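Local coordinates for protein TudS (Uncultured bacterium, PDB 6Z96) that desulfurates thiouracil in a non-redox reaction that depends on a [4Fe-4S] cluster and probably passes through a [4Fe-5S] intermediate, at residues Glu99-Pro102 / Ser103-Ser106. Numbering follows the deposited sequence.
Sequences EGSP and SCGS. With SF4 (iron/sulfur cluster), chain C.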
ATOM      1  N   GLU A  99      -3.339   2.400   5.487  1.00 17.66           N
ATOM      2  CA  GLU A  99      -4.632   1.869   5.904  1.00 17.75           C
ATOM      3  C   GLU A  99      -5.820   2.587   5.239  1.00 18.54           C
ATOM      4  O   GLU A  99      -5.740   3.778   4.941  1.00 18.83           O
ATOM      5  CB  GLU A  99      -4.752   1.958   7.442  1.00 18.64           C
ATOM      6  CG  GLU A  99      -5.951   1.218   8.012  1.00 20.59           C
ATOM      7  CD  GLU A  99      -5.982  -0.263   7.679  1.00 24.22           C
ATOM      8  OE1 GLU A  99      -6.291  -0.604   6.511  1.00 20.94           O
ATOM      9  OE2 GLU A  99      -5.773  -1.091   8.599  1.00 26.05           O
ATOM     10  N   GLY A 100      -6.888   1.826   4.991  1.00 18.21           N
ATOM     11  CA  GLY A 100      -8.148   2.344   4.484  1.00 18.18           C
ATOM     12  C   GLY A 100      -8.266   2.495   2.991  1.00 17.67           C
ATOM     13  O   GLY A 100      -9.364   2.702   2.487  1.00 18.98           O
ATOM     14  N   SER A 101      -7.149   2.384   2.281  1.00 16.48           N
ATOM     15  CA  SER A 101      -7.129   2.627   0.837  1.00 16.00           C
ATOM     16  C   SER A 101      -7.724   1.456   0.025  1.00 16.01           C
ATOM     17  O   SER A 101      -7.509   0.288   0.358  1.00 16.07           O
ATOM     18  CB  SER A 101      -5.677   2.879   0.414  1.00 16.19           C
ATOM     19  OG  SER A 101      -5.428   2.665  -0.970  1.00 16.30           O
ATOM     20  N   PRO A 102      -8.369   1.756  -1.115  1.00 15.58           N
ATOM     21  CA  PRO A 102      -8.852   0.675  -1.986  1.00 15.52           C
ATOM     22  C   PRO A 102      -7.709  -0.107  -2.644  1.00 15.26           C
ATOM     23  O   PRO A 102      -7.966  -1.198  -3.156  1.00 16.34           O
ATOM     24  CB  PRO A 102      -9.703   1.413  -3.037  1.00 16.21           C
ATOM     25  CG  PRO A 102      -9.126   2.809  -3.082  1.00 16.66           C
ATOM     26  CD  PRO A 102      -8.681   3.105  -1.651  1.00 15.68           C
ATOM     27  N   SER A 103      -6.459   0.417  -2.617  1.00 14.27           N
ATOM     28  CA  SER A 103      -5.269  -0.311  -3.038  1.00 14.42           C
ATOM     29  C   SER A 103      -4.528  -0.875  -1.837  1.00 14.90           C
ATOM     30  O   SER A 103      -4.214  -2.058  -1.813  1.00 15.31           O
ATOM     31  CB  SER A 103      -4.271   0.589  -3.784  1.00 15.15           C
ATOM     32  OG  SER A 103      -4.739   0.953  -5.068  1.00 17.23           O
ATOM     33  N   CYS A 104      -4.210  -0.010  -0.873  1.00 14.70           N
ATOM     34  CA  CYS A 104      -3.260  -0.286   0.195  1.00 14.52           C
ATOM     35  C   CYS A 104      -3.862  -0.694   1.525  1.00 14.99           C
ATOM     36  O   CYS A 104      -3.112  -1.138   2.404  1.00 15.49           O
ATOM     37  CB  CYS A 104      -2.347   0.932   0.350  1.00 15.56           C
ATOM     38  SG  CYS A 104      -1.338   1.247  -1.129  1.00 15.99           S
ATOM     39  N   GLY A 105      -5.173  -0.575   1.694  1.00 14.92           N
ATOM     40  CA  GLY A 105      -5.806  -0.929   2.971  1.00 16.21           C
ATOM     41  C   GLY A 105      -5.524  -2.361   3.386  1.00 16.69           C
ATOM     42  O   GLY A 105      -5.352  -3.222   2.516  1.00 17.05           O
ATOM     43  N   SER A 106      -5.398  -2.617   4.692  1.00 17.79           N
ATOM     44  CA  SER A 106      -5.070  -3.980   5.121  1.00 18.86           C
ATOM     45  C   SER A 106      -5.984  -4.513   6.207  1.00 21.23           C
ATOM     46  O   SER A 106      -6.160  -5.721   6.289  1.00 22.74           O
ATOM     47  CB  SER A 106      -3.606  -4.105   5.516  1.00 20.50           C
ATOM     48  OG  SER A 106      -3.265  -3.157   6.516  1.00 21.70           O
TER
HETATM   49 FE1  SF4 C 301      -3.040   5.741  -2.377  0.80 16.75          FE
HETATM   50 FE2  SF4 C 301      -0.777   5.927  -0.911  0.90 14.54          FE
HETATM   51 FE3  SF4 C 301      -0.603   5.366  -3.602  0.90 14.23          FE
HETATM   52 FE4  SF4 C 301      -1.524   3.479  -1.829  0.90 14.76          FE
HETATM   53  S1  SF4 C 301       0.603   4.387  -1.969  0.90 14.45           S
HETATM   54  S2  SF4 C 301      -2.436   3.974  -3.856  0.90 15.60           S
HETATM   55  S3  SF4 C 301      -2.694   4.803  -0.334  0.90 15.91           S
HETATM   56  S4  SF4 C 301      -1.359   7.316  -2.608  0.90 15.29           S
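Ser101 OG sits inside the turn and takes two backbone N-H groups, from Cys104 N at 2.9 Å in an almost straight bond (177°) and from Ser103 N at 3.0 Å in a more bent one. With its side chain turned away from its own backbone N (chi1 159°), Ser101 OG points into the bend and stands 3.5 Å from cluster sulfide S3. Ser101 O receives Gly105 N at 2.8 Å, so one serine holds the chain through both its side chain and its carbonyl, an ST motif in the loop between strands 94-96 and 108-110. This bend presents Cys104, whose SG binds iron FE4 of the [4Fe-4S] cluster at 2.3 Å. At the far end, the bent chain of Glu99 folds back and OE1 accepts Ser106 N at 2.9 Å, 29° out of the carboxylate plane, and Gly100 N through the anti lone pair. Gly107 N and Arg108 N also hydrogen-bond to Glu99 OE1. With a leucine in place of Glu99, these four amides would probably lose their shared acceptor and the loop ends could shift. Gly105 CA packs closely here, 3.6 Å from Glu99 OE1. The buried Ser103 hydroxyl hydrogen-bonds to Glu45 OE2. The looser side is at Pro102, partly exposed, its ring near Phe76 and a bound 1,2-ethanediol.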